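Local coordinates for Sys-1 protein (Caenorhabditis elegans, PDB 3C2G) that acts as a beta-catenin-type transcription coregulator in the Wnt asymmetry pathway, binding the TCF factor POP-1 directly and activating or repressing target genes, at residues Ser174-Asn178 and Lys227-Val231; Ser235-Ile239 and Leu256-Ile260; Ser445-Cys449 and Leu460-Leu465; Gln519-Glu523 and Gln560-Phe565. One frame throughout, in Å; residues are numbered along the deposited sequence.

The four contacts follow one another along an all-helical armadillo chain and fall into two pairs on opposite sides of its centre. Contacts 1 and 2 share helix 224-239, their centres 13 Å apart, and meet where V231 CG1 lies 3.9 Å from V259 CG1. Contacts 3 and 4 have centres 18 Å apart and are joined by packing of L521 on R461 and L465, together with a weak hydrogen bond between S462 OG and Q520 NE2. Between the pairs the separation is large: the centres of contacts 1 and 3 are 46 Å apart, with nearest atoms about 31 Å from each other. All four are internal helix-to-helix or loop-to-helix packing.

Contact 1. Residues Ser174-Asn178 and Lys227-Val231; sequences SEYFN and KLNAV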
# COMPACT_ATOMS: atom_id res chain seq x y z
N SER A 174 -1.48 -20.20 -14.96
CA SER A 174 -2.74 -19.49 -15.09
C SER A 174 -3.92 -20.43 -15.14
O SER A 174 -5.03 -20.04 -14.76
CB SER A 174 -2.76 -18.63 -16.35
OG SER A 174 -1.87 -17.54 -16.21
N GLU A 175 -3.70 -21.65 -15.62
CA GLU A 175 -4.80 -22.60 -15.74
C GLU A 175 -5.38 -22.91 -14.35
O GLU A 175 -6.55 -23.27 -14.23
CB GLU A 175 -4.36 -23.87 -16.49
CG GLU A 175 -5.53 -24.75 -16.97
CD GLU A 175 -5.11 -25.98 -17.79
OE1 GLU A 175 -4.02 -25.95 -18.43
OE2 GLU A 175 -5.88 -26.98 -17.81
N TYR A 176 -4.59 -22.73 -13.30
CA TYR A 176 -5.08 -22.91 -11.95
C TYR A 176 -6.04 -21.80 -11.52
O TYR A 176 -6.74 -21.94 -10.52
CB TYR A 176 -3.94 -23.00 -10.94
CG TYR A 176 -3.17 -24.30 -10.95
CD1 TYR A 176 -3.44 -25.28 -10.00
CD2 TYR A 176 -2.14 -24.53 -11.86
CE1 TYR A 176 -2.71 -26.46 -9.96
CE2 TYR A 176 -1.43 -25.70 -11.85
CZ TYR A 176 -1.71 -26.66 -10.89
OH TYR A 176 -0.98 -27.84 -10.86
N PHE A 177 -6.07 -20.70 -12.27
CA PHE A 177 -6.97 -19.61 -11.95
C PHE A 177 -8.22 -19.60 -12.83
O PHE A 177 -8.99 -18.62 -12.82
CB PHE A 177 -6.23 -18.27 -12.00
CG PHE A 177 -5.16 -18.12 -10.94
CD1 PHE A 177 -5.29 -18.75 -9.71
CD2 PHE A 177 -4.04 -17.33 -11.18
CE1 PHE A 177 -4.31 -18.61 -8.74
CE2 PHE A 177 -3.06 -17.18 -10.21
CZ PHE A 177 -3.20 -17.83 -8.98
N ASN A 178 -8.43 -20.68 -13.57
CA ASN A 178 -9.62 -20.81 -14.40
C ASN A 178 -10.88 -20.99 -13.55
O ASN A 178 -10.84 -21.66 -12.52
CB ASN A 178 -9.48 -21.92 -15.46
CG ASN A 178 -8.65 -21.48 -16.68
OD1 ASN A 178 -8.29 -20.31 -16.82
ND2 ASN A 178 -8.33 -22.44 -17.55
N LYS A 227 -9.70 -13.25 -13.53
CA LYS A 227 -9.43 -14.56 -12.97
C LYS A 227 -9.25 -14.50 -11.47
O LYS A 227 -9.88 -15.27 -10.73
CB LYS A 227 -8.20 -15.18 -13.62
CG LYS A 227 -8.43 -15.73 -15.02
CD LYS A 227 -7.21 -16.57 -15.40
CE LYS A 227 -7.09 -16.80 -16.88
NZ LYS A 227 -6.24 -18.00 -17.10
N LEU A 228 -8.41 -13.58 -11.00
CA LEU A 228 -8.18 -13.45 -9.58
C LEU A 228 -9.45 -13.07 -8.82
O LEU A 228 -9.67 -13.57 -7.71
CB LEU A 228 -7.01 -12.50 -9.31
CG LEU A 228 -5.66 -13.12 -9.71
CD1 LEU A 228 -4.50 -12.15 -9.47
CD2 LEU A 228 -5.41 -14.47 -8.99
N ASN A 229 -10.30 -12.23 -9.43
CA ASN A 229 -11.59 -11.90 -8.85
C ASN A 229 -12.50 -13.09 -8.69
O ASN A 229 -13.17 -13.22 -7.67
CB ASN A 229 -12.33 -10.81 -9.66
CG ASN A 229 -11.81 -9.40 -9.36
OD1 ASN A 229 -11.04 -9.19 -8.42
ND2 ASN A 229 -12.24 -8.44 -10.17
N ALA A 230 -12.55 -13.97 -9.69
CA ALA A 230 -13.45 -15.12 -9.61
C ALA A 230 -12.94 -16.15 -8.58
O ALA A 230 -13.73 -16.84 -7.96
CB ALA A 230 -13.65 -15.75 -10.96
N VAL A 231 -11.62 -16.18 -8.39
CA VAL A 231 -10.99 -17.03 -7.39
C VAL A 231 -11.29 -16.53 -5.96
O VAL A 231 -11.64 -17.32 -5.08
CB VAL A 231 -9.45 -17.16 -7.64
CG1 VAL A 231 -8.75 -17.84 -6.48
CG2 VAL A 231 -9.18 -17.91 -8.95
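F177 and K227 bring the backbones nearest, with 5.7 Å between F177 CA and K227 CA where the turn that follows helix 167-174 runs past helix 224-239 of the armadillo domain. Two kinds of interaction divide the contact. On the apolar side, L228 drops a single methyl onto the F177 ring: CD2 stands 3.8 Å from the ring centroid and only 13° off the normal, which is CH-pi geometry. V231 CG2 meets the same ring obliquely at CD1, 4.1 Å away, and I186 and I190 also touch the phenyl. On the polar side K227 lays its extended chain beside F177, its CD 3.9 Å from F177 CB. With CG anti to the carbonyl carbon (chi1 -75°) and the torsions beyond it all extended, the chain spans the gap and delivers NZ to the turn. There NZ donates to N178 OD1 at 3.1 Å, tilted 21° from the carbonyl plane, and makes a weak second bond to S174 O at 3.3 Å. The same S174 O accepts from F177 N at 2.8 Å, so one carbonyl serves both the turn and the lysine. Shortening K227 to an alanine removes NZ and most of the chain, so N178 OD1 would probably lose this donor, S174 O its weak one, and a gap would open beside F177 CB. The ammonium thus meets the N178 side-chain amide oxygen and, weakly, the S174 main-chain oxygen: a lysine bridges the turn through one sound and one weak hydrogen bond at a partly exposed border, while F177 supplies the buried apolar part of the joint.

Contact 2. Residues Ser235-Ile239 and Leu256-Ile260; sequences SYRLI and LIQVI
I239 and I260 point their ends at each other across the two helices, tip to tip, with CD1 to CD1 at 3.8 Å. This pair sits inside an antiparallel helical hairpin of the armadillo domain: the short segments of helices 224-239 and 251-270 run at 150° to one another, their axes approaching to 9.6 Å. I239 has its CG1 branch between the backbone N and the carbonyl carbon (chi1 69°), which carries CD1 toward I260 and leaves CG2 for another partner. I239 and L256 run antiparallel alongside one another, with I239 CG2 closing to 3.5 Å from L256 CB. L256 in turn reaches L238 at a slant, its CD1 lying 3.8 Å from L238 CB. I257 comes in at about a right angle, and its CG1 grazes I239 CD1. S235 packs its CB 3.6 Å from I260 CG1, and its OG lies near V259 CG1 and L256 CD2. That hydroxyl is nonetheless satisfied, because it bonds back to V231 O on its own helix. P183 also touches S235 and L238, while V292 of helix 285-292 backs I260. The chemistry is therefore that of an aliphatic seam, in which the one polar side chain facing the partner helix spends its hydrogen bond on its own helix and cohesion across the interface comes from branched-chain packing.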
# COMPACT_ATOMS: atom_id res chain seq x y z
N SER A 235 -13.74 -18.79 -3.61
CA SER A 235 -13.30 -19.18 -2.27
C SER A 235 -14.25 -18.63 -1.21
O SER A 235 -14.62 -19.35 -0.27
CB SER A 235 -11.87 -18.72 -1.97
OG SER A 235 -10.95 -19.15 -2.96
N TYR A 236 -14.66 -17.37 -1.37
CA TYR A 236 -15.59 -16.78 -0.42
C TYR A 236 -16.86 -17.62 -0.35
O TYR A 236 -17.36 -17.93 0.73
CB TYR A 236 -15.93 -15.32 -0.72
CG TYR A 236 -16.93 -14.80 0.27
CD1 TYR A 236 -16.56 -14.55 1.60
CD2 TYR A 236 -18.26 -14.63 -0.09
CE1 TYR A 236 -17.49 -14.13 2.53
CE2 TYR A 236 -19.19 -14.19 0.83
CZ TYR A 236 -18.80 -13.94 2.14
OH TYR A 236 -19.74 -13.50 3.05
N ARG A 237 -17.37 -18.02 -1.50
CA ARG A 237 -18.58 -18.80 -1.54
C ARG A 237 -18.49 -20.06 -0.69
O ARG A 237 -19.48 -20.48 -0.12
CB ARG A 237 -18.95 -19.15 -2.97
CG ARG A 237 -19.73 -18.05 -3.67
CD ARG A 237 -20.11 -18.46 -5.06
NE ARG A 237 -21.37 -17.81 -5.44
CZ ARG A 237 -22.09 -18.12 -6.51
NH1 ARG A 237 -21.69 -19.08 -7.34
NH2 ARG A 237 -23.22 -17.47 -6.75
N LEU A 238 -17.30 -20.66 -0.61
CA LEU A 238 -17.15 -21.94 0.07
C LEU A 238 -16.90 -21.79 1.55
O LEU A 238 -17.19 -22.71 2.33
CB LEU A 238 -16.04 -22.76 -0.57
CG LEU A 238 -16.32 -23.28 -1.99
CD1 LEU A 238 -15.00 -23.69 -2.66
CD2 LEU A 238 -17.32 -24.42 -2.00
N ILE A 239 -16.37 -20.65 1.96
CA ILE A 239 -16.10 -20.41 3.37
C ILE A 239 -17.22 -19.64 4.06
O ILE A 239 -17.31 -19.64 5.29
CB ILE A 239 -14.74 -19.70 3.59
CG1 ILE A 239 -14.76 -18.26 3.10
CG2 ILE A 239 -13.61 -20.47 2.94
CD1 ILE A 239 -13.64 -17.43 3.67
N LEU A 256 -8.43 -22.13 2.13
CA LEU A 256 -9.20 -21.19 1.34
C LEU A 256 -9.01 -19.75 1.80
O LEU A 256 -8.92 -18.86 0.98
CB LEU A 256 -10.67 -21.59 1.31
CG LEU A 256 -11.02 -22.82 0.47
CD1 LEU A 256 -12.48 -23.19 0.63
CD2 LEU A 256 -10.68 -22.67 -1.03
N ILE A 257 -8.91 -19.53 3.11
CA ILE A 257 -8.68 -18.20 3.64
C ILE A 257 -7.36 -17.71 3.10
O ILE A 257 -7.25 -16.58 2.60
CB ILE A 257 -8.67 -18.19 5.19
CG1 ILE A 257 -10.11 -18.23 5.73
CG2 ILE A 257 -7.92 -16.96 5.75
CD1 ILE A 257 -10.21 -18.52 7.22
N GLN A 258 -6.36 -18.59 3.18
CA GLN A 258 -5.01 -18.29 2.71
C GLN A 258 -5.01 -18.04 1.20
O GLN A 258 -4.31 -17.15 0.73
CB GLN A 258 -4.05 -19.42 3.11
CG GLN A 258 -2.66 -18.97 3.58
CD GLN A 258 -2.66 -18.01 4.80
OE1 GLN A 258 -3.44 -18.16 5.75
NE2 GLN A 258 -1.76 -17.02 4.76
N VAL A 259 -5.80 -18.79 0.45
CA VAL A 259 -5.96 -18.53 -0.98
C VAL A 259 -6.50 -17.10 -1.24
O VAL A 259 -6.04 -16.41 -2.15
CB VAL A 259 -6.89 -19.56 -1.65
CG1 VAL A 259 -7.37 -19.05 -3.02
CG2 VAL A 259 -6.18 -20.89 -1.81
N ILE A 260 -7.46 -16.66 -0.43
CA ILE A 260 -8.01 -15.31 -0.57
C ILE A 260 -6.97 -14.22 -0.24
O ILE A 260 -6.86 -13.21 -0.94
CB ILE A 260 -9.26 -15.15 0.33
CG1 ILE A 260 -10.41 -15.98 -0.22
CG2 ILE A 260 -9.64 -13.67 0.50
CD1 ILE A 260 -11.40 -16.37 0.85

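Contact 3. Residues Ser445-Cys449 and Leu460-Leu465; sequences SCLSC and LRSTIL
C446 O is gripped side-on by two nitrogens of R461, NE at 2.8 Å and NH2 at 3.0 Å. The contact joins helices 437-448 and 457-472, consecutive helices of the armadillo domain, through an arginine that binds main-chain carbonyls. NE approaches in the carbonyl plane with an N-H...O angle of 154°, whereas NH2 comes from above that plane and is more bent. NH2 also donates to C449 O at 2.9 Å, on a lone pair and almost exactly in the guanidinium plane. L447 O lies over one guanidinium face, 3.1 Å above it, without bonding to NE, and W504 adds a cation-pi contact. The positive charge close to carbonyls near the C-terminal part of helix 437-448 is probably favourable. A leucine in place of R461 would probably leave the C446 and C449 carbonyls without these donors and free the following turn to shift. Beside the arginine the packing is aliphatic: L447 and I464 lie alongside with their ends pointing opposite ways, L447 CD1 3.8 Å from I464 CG2, and I464, with CG1 anti to the carbonyl carbon (chi1 -71°), sets its CD1 3.6 Å from C446 CB.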
# COMPACT_ATOMS: atom_id res chain seq x y z
N SER A 445 -3.58 20.13 20.61
CA SER A 445 -2.42 19.48 21.20
C SER A 445 -1.54 18.69 20.20
O SER A 445 -0.34 18.61 20.39
CB SER A 445 -2.81 18.65 22.44
OG SER A 445 -3.27 17.36 22.08
N CYS A 446 -2.12 18.15 19.12
CA CYS A 446 -1.33 17.58 18.01
C CYS A 446 -0.45 18.63 17.35
O CYS A 446 0.59 18.32 16.73
CB CYS A 446 -2.22 17.04 16.90
SG CYS A 446 -3.28 15.67 17.33
N LEU A 447 -0.90 19.87 17.44
CA LEU A 447 -0.30 20.98 16.74
C LEU A 447 0.97 21.40 17.44
O LEU A 447 1.90 21.91 16.81
CB LEU A 447 -1.31 22.13 16.74
CG LEU A 447 -1.58 22.95 15.50
CD1 LEU A 447 -1.57 22.13 14.21
CD2 LEU A 447 -2.91 23.65 15.70
N SER A 448 1.01 21.17 18.75
CA SER A 448 2.09 21.70 19.59
C SER A 448 2.85 20.69 20.47
O SER A 448 3.78 21.09 21.17
CB SER A 448 1.54 22.83 20.48
OG SER A 448 0.80 22.29 21.56
N CYS A 449 2.48 19.41 20.46
CA CYS A 449 3.19 18.43 21.30
C CYS A 449 4.69 18.32 20.94
O CYS A 449 5.07 18.53 19.79
CB CYS A 449 2.50 17.05 21.31
SG CYS A 449 2.05 16.35 19.68
N LEU A 460 0.26 16.01 9.15
CA LEU A 460 -0.84 16.13 10.09
C LEU A 460 -1.09 17.59 10.51
O LEU A 460 -2.23 18.04 10.54
CB LEU A 460 -0.61 15.28 11.34
CG LEU A 460 -1.68 15.42 12.43
CD1 LEU A 460 -3.08 15.03 11.94
CD2 LEU A 460 -1.33 14.64 13.67
N ARG A 461 -0.03 18.31 10.84
CA ARG A 461 -0.15 19.69 11.32
C ARG A 461 -0.59 20.61 10.20
O ARG A 461 -1.35 21.55 10.42
CB ARG A 461 1.16 20.16 11.95
CG ARG A 461 1.50 19.37 13.20
CD ARG A 461 2.78 19.79 13.88
NE ARG A 461 2.73 19.27 15.24
CZ ARG A 461 3.70 19.35 16.13
NH1 ARG A 461 4.86 19.92 15.83
NH2 ARG A 461 3.51 18.84 17.34
N SER A 462 -0.14 20.33 9.00
CA SER A 462 -0.58 21.09 7.85
C SER A 462 -2.08 20.88 7.62
O SER A 462 -2.80 21.84 7.34
CB SER A 462 0.23 20.66 6.63
OG SER A 462 -0.08 21.48 5.52
N THR A 463 -2.54 19.63 7.75
CA THR A 463 -3.94 19.26 7.50
C THR A 463 -4.87 19.83 8.58
O THR A 463 -6.00 20.20 8.30
CB THR A 463 -4.10 17.71 7.43
OG1 THR A 463 -3.24 17.20 6.40
CG2 THR A 463 -5.53 17.30 7.12
N ILE A 464 -4.38 19.88 9.81
CA ILE A 464 -5.15 20.45 10.90
C ILE A 464 -5.42 21.94 10.67
O ILE A 464 -6.54 22.41 10.90
CB ILE A 464 -4.45 20.25 12.24
CG1 ILE A 464 -4.49 18.77 12.65
CG2 ILE A 464 -5.09 21.12 13.32
CD1 ILE A 464 -3.61 18.43 13.83
N LEU A 465 -4.40 22.67 10.21
CA LEU A 465 -4.57 24.10 9.97
C LEU A 465 -5.67 24.29 8.95
O LEU A 465 -6.52 25.18 9.09
CB LEU A 465 -3.27 24.75 9.50
CG LEU A 465 -2.10 24.74 10.47
CD1 LEU A 465 -0.86 25.36 9.82
CD2 LEU A 465 -2.45 25.45 11.78

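Contact 4. Residues Gln519-Glu523 and Gln560-Phe565; sequences QQLVE and QVKPTF
E523 and F565 form the tight part of this contact: the two side chains cross at roughly a right angle, while the carboxylate plane is turned 35° from the ring. E523 CG stands over the face, 3.9 Å from the F565 ring centroid and 28° off its normal, a CH-pi contact between helix 515-535 and the start of helix 563-579 in the armadillo domain. With CG anti to the backbone N (chi1 179°), F565 extends its ring toward the neighbouring helix, where CZ also meets V522 CG1 at 4.0 Å; L555 and L556 pack on the ring as well. Q519 NE2 lies over the same face, offset toward the rim, with its amide plane nearly perpendicular to the ring. That amide is steadied by a bond within its own helix: NE2 donates to E523 OE1 at 2.9 Å, on the anti side of the oxygen. The outer side is looser. K562, exposed and at the N-cap position, stretches an extended chain to the glutamate, while Q560 OE1 stays 3.5 Å from Q519 NE2 without a hydrogen bond, the two glutamines lying alongside with opposite headings. The carboxylate therefore works at both oxygens, one held by a glutamine and the other by a lysine, and its rotation is probably restricted as a result. K562 NZ closes a salt bridge to E523, donating at 2.9 Å to the syn lone pair of OE2.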
# COMPACT_ATOMS: atom_id res chain seq x y z
N GLN A 519 6.28 24.52 3.15
CA GLN A 519 5.75 25.72 2.55
C GLN A 519 4.23 25.82 2.74
O GLN A 519 3.74 26.88 3.09
CB GLN A 519 6.16 25.82 1.08
CG GLN A 519 5.62 27.06 0.34
CD GLN A 519 6.06 28.37 0.98
OE1 GLN A 519 7.13 28.47 1.59
NE2 GLN A 519 5.23 29.40 0.83
N GLN A 520 3.50 24.72 2.55
CA GLN A 520 2.03 24.78 2.68
C GLN A 520 1.56 25.00 4.12
O GLN A 520 0.51 25.59 4.33
CB GLN A 520 1.31 23.60 2.00
CG GLN A 520 1.23 22.31 2.79
CD GLN A 520 0.24 21.27 2.22
OE1 GLN A 520 -0.34 21.44 1.15
NE2 GLN A 520 0.06 20.16 2.96
N LEU A 521 2.35 24.55 5.10
CA LEU A 521 2.04 24.77 6.51
C LEU A 521 2.19 26.24 6.86
O LEU A 521 1.38 26.79 7.62
CB LEU A 521 2.95 23.92 7.40
CG LEU A 521 2.64 23.93 8.90
CD1 LEU A 521 2.99 22.61 9.52
CD2 LEU A 521 3.36 25.06 9.64
N VAL A 522 3.24 26.85 6.32
CA VAL A 522 3.52 28.26 6.53
C VAL A 522 2.38 29.12 6.00
O VAL A 522 1.88 30.00 6.71
CB VAL A 522 4.87 28.63 5.88
CG1 VAL A 522 5.03 30.14 5.76
CG2 VAL A 522 6.02 28.04 6.68
N GLU A 523 1.96 28.82 4.76
CA GLU A 523 0.89 29.56 4.08
C GLU A 523 -0.42 29.42 4.83
O GLU A 523 -1.14 30.40 5.03
CB GLU A 523 0.72 29.07 2.64
CG GLU A 523 1.91 29.39 1.73
CD GLU A 523 1.75 28.85 0.31
OE1 GLU A 523 2.78 28.41 -0.27
OE2 GLU A 523 0.61 28.85 -0.23
N GLN A 560 9.25 34.13 -3.67
CA GLN A 560 7.86 33.74 -3.43
C GLN A 560 6.97 34.44 -4.45
O GLN A 560 6.81 35.67 -4.41
CB GLN A 560 7.44 34.08 -1.99
CG GLN A 560 8.43 33.60 -0.92
CD GLN A 560 8.59 32.08 -0.84
OE1 GLN A 560 7.61 31.34 -0.95
NE2 GLN A 560 9.82 31.62 -0.65
N VAL A 561 6.40 33.65 -5.36
CA VAL A 561 5.70 34.20 -6.51
C VAL A 561 4.18 34.10 -6.37
O VAL A 561 3.44 34.79 -7.07
CB VAL A 561 6.17 33.56 -7.85
CG1 VAL A 561 7.67 33.84 -8.09
CG2 VAL A 561 5.89 32.04 -7.88
N LYS A 562 3.73 33.24 -5.45
CA LYS A 562 2.30 33.03 -5.22
C LYS A 562 1.64 34.33 -4.74
O LYS A 562 1.98 34.83 -3.67
CB LYS A 562 2.11 31.89 -4.23
CG LYS A 562 0.73 31.28 -4.21
CD LYS A 562 0.75 29.97 -3.44
CE LYS A 562 -0.62 29.33 -3.39
NZ LYS A 562 -0.58 28.02 -2.69
N PRO A 563 0.71 34.88 -5.53
CA PRO A 563 0.13 36.21 -5.29
C PRO A 563 -0.77 36.30 -4.06
O PRO A 563 -0.81 37.34 -3.39
CB PRO A 563 -0.68 36.48 -6.56
CG PRO A 563 -1.05 35.13 -7.05
CD PRO A 563 0.12 34.24 -6.72
N THR A 564 -1.49 35.23 -3.78
CA THR A 564 -2.38 35.17 -2.64
C THR A 564 -1.60 35.08 -1.32
O THR A 564 -2.07 35.55 -0.28
CB THR A 564 -3.40 34.00 -2.78
OG1 THR A 564 -4.23 33.93 -1.62
CG2 THR A 564 -2.69 32.65 -2.96
N PHE A 565 -0.41 34.48 -1.37
CA PHE A 565 0.46 34.37 -0.21
C PHE A 565 1.06 35.72 0.15
O PHE A 565 1.05 36.12 1.31
CB PHE A 565 1.55 33.31 -0.45
CG PHE A 565 2.52 33.15 0.70
CD1 PHE A 565 2.06 32.87 1.99
CD2 PHE A 565 3.89 33.25 0.49
CE1 PHE A 565 2.96 32.71 3.05
CE2 PHE A 565 4.80 33.09 1.53
CZ PHE A 565 4.33 32.82 2.82